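Side-chain contacts in 4-hydroxy-3-methylbut-2-enyl diphosphate reductase (Aquifex aeolicus, PDB 3DNF), which catalyses the last step of the non-mevalonate isoprenoid pathway, reducing (E)-4-hydroxy-3-methylbut-2-enyl diphosphate to isopentenyl and dimethylallyl diphosphate with the help of an iron-sulfur cluster: residues N48-K51 with N52-V55; F56-G60 with E61-E65; E82-K86 with K87-V91; A264-P267 with D268-E272. All coordinates share one frame; numbering follows the deposited sequence.

Contact 1: N48-K51 with N52-V55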
loop_
_atom_site.group_PDB
_atom_site.type_symbol
_atom_site.label_atom_id
_atom_site.label_comp_id
_atom_site.label_asym_id
_atom_site.label_seq_id
_atom_site.Cartn_x
_atom_site.Cartn_y
_atom_site.Cartn_z
ATOM N N ASN B 48 -15.089 38.112 -8.607
ATOM C CA ASN B 48 -15.704 39.418 -8.858
ATOM C C ASN B 48 -16.809 39.748 -7.838
ATOM O O ASN B 48 -16.905 40.887 -7.368
ATOM C CB ASN B 48 -16.310 39.495 -10.255
ATOM C CG ASN B 48 -16.863 40.846 -10.555
ATOM O OD1 ASN B 48 -16.110 41.777 -10.808
ATOM N ND2 ASN B 48 -18.198 40.973 -10.562
ATOM N N ARG B 49 -17.642 38.745 -7.527
ATOM C CA ARG B 49 -18.748 38.945 -6.562
ATOM C C ARG B 49 -18.151 39.386 -5.232
ATOM O O ARG B 49 -18.594 40.369 -4.624
ATOM C CB ARG B 49 -19.528 37.646 -6.326
ATOM C CG ARG B 49 -20.692 37.812 -5.342
ATOM C CD ARG B 49 -21.364 36.457 -5.033
ATOM N NE ARG B 49 -20.479 35.580 -4.261
ATOM C CZ ARG B 49 -20.260 35.697 -2.946
ATOM N NH1 ARG B 49 -20.906 36.637 -2.254
ATOM N NH2 ARG B 49 -19.426 34.864 -2.343
ATOM N N LEU B 50 -17.087 38.697 -4.817
ATOM C CA LEU B 50 -16.487 39.003 -3.526
ATOM C C LEU B 50 -15.793 40.368 -3.598
ATOM O O LEU B 50 -15.842 41.128 -2.643
ATOM C CB LEU B 50 -15.470 37.928 -3.152
ATOM C CG LEU B 50 -16.062 36.633 -2.565
ATOM C CD1 LEU B 50 -14.983 35.513 -2.659
ATOM C CD2 LEU B 50 -16.546 36.881 -1.088
ATOM N N LYS B 51 -15.135 40.661 -4.719
ATOM C CA LYS B 51 -14.505 41.981 -4.895
ATOM C C LYS B 51 -15.551 43.120 -4.715
ATOM O O LYS B 51 -15.309 44.116 -4.016
ATOM C CB LYS B 51 -13.806 42.057 -6.256
ATOM C CG LYS B 51 -13.009 43.349 -6.445
ATOM C CD LYS B 51 -12.151 43.274 -7.715
ATOM C CE LYS B 51 -11.218 44.503 -7.861
ATOM N NZ LYS B 51 -11.949 45.819 -7.864
ATOM N N ASN B 52 -16.722 42.926 -5.295
ATOM C CA ASN B 52 -17.833 43.900 -5.164
ATOM C C ASN B 52 -18.296 44.086 -3.702
ATOM O O ASN B 52 -18.768 45.157 -3.320
ATOM C CB ASN B 52 -18.967 43.504 -6.092
ATOM C CG ASN B 52 -18.628 43.790 -7.549
ATOM O OD1 ASN B 52 -17.756 44.613 -7.831
ATOM N ND2 ASN B 52 -19.306 43.137 -8.459
ATOM N N LEU B 53 -18.151 43.052 -2.885
ATOM C CA LEU B 53 -18.425 43.161 -1.430
ATOM C C LEU B 53 -17.343 43.842 -0.615
ATOM O O LEU B 53 -17.580 44.204 0.561
ATOM C CB LEU B 53 -18.625 41.762 -0.815
ATOM C CG LEU B 53 -19.828 40.913 -1.151
ATOM C CD1 LEU B 53 -19.719 39.563 -0.445
ATOM C CD2 LEU B 53 -21.140 41.643 -0.780
ATOM N N GLY B 54 -16.149 43.968 -1.185
ATOM C CA GLY B 54 -14.976 44.481 -0.476
ATOM C C GLY B 54 -13.917 43.434 -0.077
ATOM O O GLY B 54 -13.041 43.706 0.758
ATOM N N VAL B 55 -14.035 42.231 -0.614
ATOM C CA VAL B 55 -13.031 41.173 -0.411
ATOM C C VAL B 55 -12.164 41.058 -1.677
ATOM O O VAL B 55 -12.607 40.556 -2.692
ATOM C CB VAL B 55 -13.720 39.828 -0.016
ATOM C CG1 VAL B 55 -12.679 38.718 0.063
ATOM C CG2 VAL B 55 -14.503 39.982 1.305
HETATM O O HOH W 1 -19.491 43.450 -11.354
#

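Contact 2: F56-G60 with E61-E65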
loop_
_atom_site.group_PDB
_atom_site.type_symbol
_atom_site.label_atom_id
_atom_site.label_comp_id
_atom_site.label_asym_id
_atom_site.label_seq_id
_atom_site.Cartn_x
_atom_site.Cartn_y
_atom_site.Cartn_z
ATOM N N PHE B 56 -10.939 41.578 -1.597
ATOM C CA PHE B 56 -10.093 41.753 -2.779
ATOM C C PHE B 56 -9.067 40.664 -2.878
ATOM O O PHE B 56 -8.468 40.304 -1.900
ATOM C CB PHE B 56 -9.367 43.100 -2.709
ATOM C CG PHE B 56 -10.309 44.299 -2.682
ATOM C CD1 PHE B 56 -10.732 44.863 -3.872
ATOM C CD2 PHE B 56 -10.816 44.805 -1.480
ATOM C CE1 PHE B 56 -11.590 45.947 -3.895
ATOM C CE2 PHE B 56 -11.678 45.897 -1.492
ATOM C CZ PHE B 56 -12.062 46.472 -2.707
ATOM N N PRO B 57 -8.868 40.138 -4.098
ATOM C CA PRO B 57 -7.852 39.137 -4.345
ATOM C C PRO B 57 -6.486 39.825 -4.391
ATOM O O PRO B 57 -6.233 40.649 -5.277
ATOM C CB PRO B 57 -8.232 38.611 -5.717
ATOM C CG PRO B 57 -8.936 39.702 -6.380
ATOM C CD PRO B 57 -9.646 40.469 -5.311
ATOM N N SER B 58 -5.624 39.502 -3.440
ATOM C CA SER B 58 -4.289 40.110 -3.456
ATOM C C SER B 58 -3.492 39.760 -4.716
ATOM O O SER B 58 -3.632 38.661 -5.246
ATOM C CB SER B 58 -3.533 39.843 -2.174
ATOM O OG SER B 58 -3.041 38.521 -2.118
ATOM N N GLN B 59 -2.668 40.693 -5.192
ATOM C CA GLN B 59 -1.883 40.460 -6.405
ATOM C C GLN B 59 -0.385 40.306 -6.102
ATOM O O GLN B 59 0.348 39.756 -6.915
ATOM C CB GLN B 59 -2.154 41.538 -7.466
ATOM C CG GLN B 59 -1.447 42.861 -7.308
ATOM C CD GLN B 59 -1.545 43.758 -8.571
ATOM O OE1 GLN B 59 -0.838 43.561 -9.556
ATOM N NE2 GLN B 59 -2.426 44.717 -8.529
ATOM N N GLY B 60 0.050 40.815 -4.947
ATOM C CA GLY B 60 1.482 40.820 -4.595
ATOM C C GLY B 60 1.581 40.959 -3.077
ATOM O O GLY B 60 1.107 40.112 -2.317
ATOM N N GLU B 61 2.225 42.040 -2.650
ATOM C CA GLU B 61 2.437 42.281 -1.237
ATOM C C GLU B 61 1.877 43.691 -0.943
ATOM O O GLU B 61 2.442 44.490 -0.180
ATOM C CB GLU B 61 3.940 42.103 -0.945
ATOM C CG GLU B 61 4.390 42.190 0.503
ATOM C CD GLU B 61 3.842 41.130 1.445
ATOM O OE1 GLU B 61 3.621 39.943 1.122
ATOM O OE2 GLU B 61 3.615 41.503 2.610
ATOM N N GLU B 62 0.725 44.003 -1.542
ATOM C CA GLU B 62 0.194 45.361 -1.450
ATOM C C GLU B 62 -0.517 45.695 -0.130
ATOM O O GLU B 62 -0.706 46.869 0.166
ATOM C CB GLU B 62 -0.753 45.681 -2.622
ATOM C CG GLU B 62 -2.055 44.878 -2.618
ATOM C CD GLU B 62 -1.988 43.563 -3.396
ATOM O OE1 GLU B 62 -0.974 42.827 -3.307
ATOM O OE2 GLU B 62 -2.974 43.279 -4.099
ATOM N N PHE B 63 -0.950 44.683 0.625
ATOM C CA PHE B 63 -1.615 44.901 1.932
ATOM C C PHE B 63 -0.663 45.533 2.941
ATOM O O PHE B 63 0.556 45.319 2.895
ATOM C CB PHE B 63 -2.251 43.600 2.464
ATOM C CG PHE B 63 -1.497 42.341 2.042
ATOM C CD1 PHE B 63 -0.306 42.005 2.674
ATOM C CD2 PHE B 63 -1.967 41.519 1.017
ATOM C CE1 PHE B 63 0.426 40.878 2.315
ATOM C CE2 PHE B 63 -1.238 40.355 0.652
ATOM C CZ PHE B 63 -0.036 40.060 1.305
ATOM N N LYS B 64 -1.226 46.349 3.824
ATOM C CA LYS B 64 -0.445 47.128 4.766
ATOM C C LYS B 64 -0.874 46.869 6.202
ATOM O O LYS B 64 -1.926 46.299 6.457
ATOM C CB LYS B 64 -0.533 48.625 4.432
ATOM C CG LYS B 64 -1.841 49.292 4.816
ATOM C CD LYS B 64 -2.012 50.540 3.966
ATOM C CE LYS B 64 -2.655 51.738 4.658
ATOM N NZ LYS B 64 -3.811 51.606 5.571
ATOM N N GLU B 65 -0.068 47.337 7.150
ATOM C CA GLU B 65 -0.384 47.141 8.562
ATOM C C GLU B 65 -1.861 47.479 8.786
ATOM O O GLU B 65 -2.360 48.528 8.339
ATOM C CB GLU B 65 0.486 48.034 9.446
ATOM C CG GLU B 65 0.263 47.825 10.929
ATOM C CD GLU B 65 1.024 48.825 11.792
ATOM O OE1 GLU B 65 1.233 49.979 11.364
ATOM O OE2 GLU B 65 1.393 48.446 12.915
HETATM O O HOH W 2 2.313 38.379 -0.505
#

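Contact 3: E82-K86 with K87-V91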
loop_
_atom_site.group_PDB
_atom_site.type_symbol
_atom_site.label_atom_id
_atom_site.label_comp_id
_atom_site.label_asym_id
_atom_site.label_seq_id
_atom_site.Cartn_x
_atom_site.Cartn_y
_atom_site.Cartn_z
ATOM N N GLU B 82 3.347 33.286 9.807
ATOM C CA GLU B 82 3.962 34.097 10.856
ATOM C C GLU B 82 4.498 35.423 10.294
ATOM O O GLU B 82 4.379 36.454 10.939
ATOM C CB GLU B 82 5.046 33.323 11.643
ATOM C CG GLU B 82 5.653 34.106 12.810
ATOM C CD GLU B 82 4.673 34.447 13.957
ATOM O OE1 GLU B 82 3.527 33.932 14.016
ATOM O OE2 GLU B 82 5.089 35.252 14.834
ATOM N N ALA B 83 5.089 35.389 9.096
ATOM C CA ALA B 83 5.566 36.595 8.399
ATOM C C ALA B 83 4.432 37.615 8.212
ATOM O O ALA B 83 4.650 38.827 8.377
ATOM C CB ALA B 83 6.177 36.221 7.002
ATOM N N LEU B 84 3.257 37.132 7.825
ATOM C CA LEU B 84 2.082 37.981 7.662
ATOM C C LEU B 84 1.660 38.638 8.983
ATOM O O LEU B 84 1.370 39.860 8.998
ATOM C CB LEU B 84 0.929 37.225 6.994
ATOM C CG LEU B 84 1.290 36.902 5.510
ATOM C CD1 LEU B 84 0.382 35.805 5.072
ATOM C CD2 LEU B 84 1.337 38.074 4.553
ATOM N N ARG B 85 1.612 37.836 10.047
ATOM C CA ARG B 85 1.328 38.353 11.417
ATOM C C ARG B 85 2.324 39.423 11.828
ATOM O O ARG B 85 1.942 40.469 12.376
ATOM C CB ARG B 85 1.323 37.200 12.435
ATOM C CG ARG B 85 0.153 36.227 12.234
ATOM C CD ARG B 85 0.084 35.153 13.357
ATOM N NE ARG B 85 -0.818 34.059 12.974
ATOM C CZ ARG B 85 -2.149 34.133 12.949
ATOM N NH1 ARG B 85 -2.779 35.256 13.270
ATOM N NH2 ARG B 85 -2.873 33.089 12.585
ATOM N N LYS B 86 3.602 39.190 11.568
ATOM C CA LYS B 86 4.650 40.141 11.961
ATOM C C LYS B 86 4.559 41.474 11.220
ATOM O O LYS B 86 5.036 42.482 11.706
ATOM C CB LYS B 86 6.035 39.519 11.767
ATOM C CG LYS B 86 6.373 38.492 12.817
ATOM C CD LYS B 86 7.883 38.339 12.906
ATOM C CE LYS B 86 8.383 37.359 11.875
ATOM N NZ LYS B 86 9.880 37.437 11.930
ATOM N N LYS B 87 3.893 41.482 10.065
ATOM C CA LYS B 87 3.691 42.698 9.266
ATOM C C LYS B 87 2.496 43.518 9.810
ATOM O O LYS B 87 2.151 44.597 9.300
ATOM C CB LYS B 87 3.492 42.329 7.784
ATOM C CG LYS B 87 3.544 43.521 6.856
ATOM C CD LYS B 87 3.156 43.159 5.451
ATOM C CE LYS B 87 3.253 44.381 4.552
ATOM N NZ LYS B 87 3.009 44.007 3.113
ATOM N N GLY B 88 1.863 42.983 10.844
ATOM C CA GLY B 88 0.803 43.709 11.549
ATOM C C GLY B 88 -0.524 43.550 10.845
ATOM O O GLY B 88 -1.396 44.416 10.932
ATOM N N LEU B 89 -0.694 42.432 10.148
ATOM C CA LEU B 89 -1.921 42.161 9.455
ATOM C C LEU B 89 -2.859 41.348 10.344
ATOM O O LEU B 89 -2.390 40.510 11.132
ATOM C CB LEU B 89 -1.597 41.397 8.171
ATOM C CG LEU B 89 -0.659 42.037 7.148
ATOM C CD1 LEU B 89 -0.232 40.992 6.096
ATOM C CD2 LEU B 89 -1.341 43.228 6.504
ATOM N N LYS B 90 -4.173 41.591 10.239
ATOM C CA LYS B 90 -5.139 40.663 10.808
ATOM C C LYS B 90 -5.271 39.437 9.898
ATOM O O LYS B 90 -5.756 39.551 8.761
ATOM C CB LYS B 90 -6.503 41.347 11.004
ATOM C CG LYS B 90 -7.606 40.401 11.458
ATOM C CD LYS B 90 -8.936 41.144 11.703
ATOM C CE LYS B 90 -8.850 41.881 13.053
ATOM N NZ LYS B 90 -10.152 42.511 13.430
ATOM N N VAL B 91 -4.820 38.292 10.403
ATOM C CA VAL B 91 -4.697 37.079 9.604
ATOM C C VAL B 91 -5.861 36.189 9.966
ATOM O O VAL B 91 -6.011 35.763 11.134
ATOM C CB VAL B 91 -3.337 36.359 9.808
ATOM C CG1 VAL B 91 -3.338 35.044 8.972
ATOM C CG2 VAL B 91 -2.169 37.298 9.397
HETATM O O HOH W 3 -0.714 40.692 13.248
HETATM O O HOH W 4 -5.818 33.155 12.822
#

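Contact 4: A264-P267 with D268-E272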
loop_
_atom_site.group_PDB
_atom_site.type_symbol
_atom_site.label_atom_id
_atom_site.label_comp_id
_atom_site.label_asym_id
_atom_site.label_seq_id
_atom_site.Cartn_x
_atom_site.Cartn_y
_atom_site.Cartn_z
ATOM N N ALA B 264 -16.487 21.730 -8.607
ATOM C CA ALA B 264 -16.017 22.228 -7.324
ATOM C C ALA B 264 -15.821 23.742 -7.294
ATOM O O ALA B 264 -15.696 24.319 -6.231
ATOM C CB ALA B 264 -14.721 21.535 -6.936
ATOM N N SER B 265 -15.802 24.380 -8.448
ATOM C CA SER B 265 -15.547 25.815 -8.503
ATOM C C SER B 265 -16.798 26.643 -8.760
ATOM O O SER B 265 -16.700 27.836 -9.082
ATOM C CB SER B 265 -14.460 26.107 -9.546
ATOM O OG SER B 265 -13.191 25.741 -9.032
ATOM N N THR B 266 -17.969 26.017 -8.641
ATOM C CA THR B 266 -19.240 26.690 -8.926
ATOM C C THR B 266 -19.955 27.090 -7.633
ATOM O O THR B 266 -20.327 26.230 -6.828
ATOM C CB THR B 266 -20.150 25.825 -9.842
ATOM O OG1 THR B 266 -19.443 25.538 -11.055
ATOM C CG2 THR B 266 -21.485 26.558 -10.211
ATOM N N PRO B 267 -20.156 28.408 -7.437
ATOM C CA PRO B 267 -20.871 28.878 -6.270
ATOM C C PRO B 267 -22.369 28.619 -6.442
ATOM O O PRO B 267 -22.865 28.472 -7.571
ATOM C CB PRO B 267 -20.582 30.383 -6.267
ATOM C CG PRO B 267 -20.352 30.716 -7.691
ATOM C CD PRO B 267 -19.683 29.525 -8.275
ATOM N N ASP B 268 -23.063 28.555 -5.316
ATOM C CA ASP B 268 -24.505 28.306 -5.309
ATOM C C ASP B 268 -25.336 29.340 -6.049
ATOM O O ASP B 268 -26.425 29.018 -6.528
ATOM C CB ASP B 268 -24.999 28.223 -3.871
ATOM C CG ASP B 268 -24.584 26.935 -3.185
ATOM O OD1 ASP B 268 -24.140 25.992 -3.889
ATOM O OD2 ASP B 268 -24.719 26.867 -1.940
ATOM N N TRP B 269 -24.856 30.576 -6.143
ATOM C CA TRP B 269 -25.642 31.599 -6.838
ATOM C C TRP B 269 -25.688 31.363 -8.342
ATOM O O TRP B 269 -26.659 31.753 -9.003
ATOM C CB TRP B 269 -25.173 33.025 -6.517
ATOM C CG TRP B 269 -23.812 33.374 -6.980
ATOM C CD1 TRP B 269 -22.659 33.248 -6.266
ATOM C CD2 TRP B 269 -23.443 33.951 -8.242
ATOM N NE1 TRP B 269 -21.600 33.696 -6.994
ATOM C CE2 TRP B 269 -22.041 34.132 -8.214
ATOM C CE3 TRP B 269 -24.152 34.331 -9.388
ATOM C CZ2 TRP B 269 -21.334 34.672 -9.292
ATOM C CZ3 TRP B 269 -23.449 34.864 -10.457
ATOM C CH2 TRP B 269 -22.055 35.040 -10.400
ATOM N N ILE B 270 -24.644 30.734 -8.878
ATOM C CA ILE B 270 -24.648 30.341 -10.298
ATOM C C ILE B 270 -25.621 29.174 -10.521
ATOM O O ILE B 270 -26.385 29.197 -11.479
ATOM C CB ILE B 270 -23.228 30.057 -10.856
ATOM C CG1 ILE B 270 -22.473 31.381 -11.009
ATOM C CG2 ILE B 270 -23.300 29.319 -12.221
ATOM C CD1 ILE B 270 -20.948 31.266 -11.193
ATOM N N ILE B 271 -25.589 28.172 -9.639
ATOM C CA ILE B 271 -26.549 27.059 -9.696
ATOM C C ILE B 271 -28.012 27.536 -9.634
ATOM O O ILE B 271 -28.879 27.001 -10.333
ATOM C CB ILE B 271 -26.282 26.001 -8.591
ATOM C CG1 ILE B 271 -24.835 25.497 -8.647
ATOM C CG2 ILE B 271 -27.281 24.826 -8.688
ATOM C CD1 ILE B 271 -24.436 24.646 -7.420
ATOM N N GLU B 272 -28.282 28.544 -8.809
ATOM C CA GLU B 272 -29.627 29.137 -8.732
ATOM C C GLU B 272 -30.008 29.898 -9.994
ATOM O O GLU B 272 -31.172 29.873 -10.406
ATOM C CB GLU B 272 -29.768 30.041 -7.500
ATOM C CG GLU B 272 -29.608 29.307 -6.159
ATOM C CD GLU B 272 -30.544 28.103 -6.015
ATOM O OE1 GLU B 272 -31.748 28.254 -6.295
ATOM O OE2 GLU B 272 -30.065 27.010 -5.632
HETATM O O HOH W 5 -21.458 25.853 -4.339
#

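Contact 1: N48-K51 with N52-V55
The carboxamides of N48 and N52 stand almost perpendicular, their planes 82° apart, with the two ND2 atoms as the nearest point between the side chains. They sit on the last turns of helix 44-53, which closes in a Schellman motif at G54 and passes directly into strand 55-57, completing the beta-alpha-beta unit that strand 34-36 begins. Two donors cannot bond to each other, and a water settles the matter by accepting from both, from N48 ND2 at 2.9 Å and from N52 ND2 at the same length. N48 reaches it with CG beside its carbonyl carbon (chi1 -176°), N52 with CG beside its backbone N. The guanidinium of R49, the other flat group, meets L53 CD1 obliquely at NH1 (3.6 Å); the two side chains run alongside each other in the same direction. Its charge is answered outside this stretch, NE pairing with E46 and NH2 with E24. N52 N still bonds in helical fashion to N48 O, whereas beyond L53 the pattern changes. V55 N reaches back to L50 O at 2.9 Å, and G54 N bonds to K51 O at 3.0 Å. G54 has a phi of 106°, where a side chain would jam against the preceding carbonyl oxygen, so glycine suits the reversal. Beneath the turn the buried side chains of L50 and V55 meet CB to CB at 4.1 Å; V55 continues onto V34 and T36 of strand 34-36, and L50 packs on I40. The turn also brings V55 O back over the helix, 3.2 Å from K51 CA in a CA-H...O contact.

Contact 2: F56-G60 with E61-E65
The carboxylate of E62 is held by two successive backbone amides, those of Q59 and G60. Q59 N gives a fairly straight bond at 2.8 Å (161° at the hydrogen), which is received on the syn lone pair of E62 OE2, and adds a weak one to OE1. G60 N binds OE1, also at 2.8 Å, on the syn side and 15° out of the carboxylate plane. Both oxygens are thus engaged by main-chain donors. The chain of E62 gets there by bending: CG sits between the backbone N and the carbonyl carbon, and chi2 of -91° folds the acid back over the turn. This is the loop that leaves strand 55-57, at the edge of a four-stranded parallel sheet, and leads toward strand 68-71. Replacing E62 by alanine would remove the acid, and the amides of Q59 and G60 would probably lose their shared acceptor. G60 O has a different mate, a water that donates to it at 2.8 Å and also to E61 OE1; the other oxygen of that acid, OE2, forms a salt bridge with K87. S58 OG is bonded to T36 O and G38 N, on strand 34-36 and just beyond it. Its CB meets the edge of the buried F63 ring, 3.7 Å from CE2 and near the ring plane, while E61 CA lies over one face toward the rim.

Contact 3: E82-K86 with K87-V91
Where helix 78-86 gives way to strand 90-93, L84 and R85 on the last helical turn pack against L89 and V91. L84 is buried: its CD2 lies 3.7 Å from L89 CD1 as the two side chains slant past each other, and its CB rests 3.9 Å from V91 CG2. R85 crosses V91 at about a right angle. An extended chain from CG to NE carries its guanidinium over the valine, V91 CB lying 3.6 Å from the guanidinium plane and toward its rim. At the edge of that group a water accepts from NH2 and donates to V91 O, while E81 forms a salt bridge with the same nitrogen. The helix ends in a Schellman motif within the beta-alpha-beta unit of strands 68-71 and 90-93. G88, with a phi of 84°, sends its N to R85 O at 2.9 Å, and L89 N makes a weak 3.5 Å bond to L84 O. K87 N bonds to the same L84 O at 3.2 Å. A second water, which donates to R85 O and to L89 O, links the helix end to the outgoing chain. L84 also touches L37 and I76, and V91 reaches V69 and I71 of the neighbouring strand.

Contact 4: A264-P267 with D268-E272
P267 fills the angle between W269 and I270. Its CG comes within 3.3 Å of W269 NE1, oblique to the indole, and its CB within 3.5 Å of CD1. On I270 the same CG meets CD1 at 3.6 Å, while I270 CG1 lies over one face of the indole near its rim, 3.5 Å from its plane. T266 adds its methyl, CG2, against I270 CG2 and at 3.8 Å from I271 CG1. A chi1 of 65° folds the indole of W269 back beside the proline, where NE1 donates to E46. A serine at W269 would probably leave P267 without its flat neighbour and E46 without this donor. P267 is the N-cap of helix 268-281, and its O receives two weak bonds, from I270 N (3.2 Å) and I271 N. A water donates to T266 O and to D268 OD1, tying the incoming loop to the first turn. S265 is predicted to bind the substrate and both products, and its O is held by N43. The helix start lies between helix 44-53, where W269 touches Q45 and R49, and the sheet of strands 3-6 and 212-216, where I271 packs on I6 and I270 and T266 reach I216.

Contacts 1 and 3 are the same kind of joint, a Schellman helix end running into an edge strand of one parallel sheet, and both are partly buried, with leucine-valine packing beneath. Contact 2 continues the chain from contact 1, K51 packing on F56, but lies at the surface and relies on a carboxylate gripping main-chain amides. It also meets contact 3 through a salt bridge and through F63 packing on L89. Contact 4 is the buried one, starting a helix beside a different sheet, and is chiefly apolar; it touches contact 1 through W269 and R49, whereas contacts 2 and 3 lie well away from it.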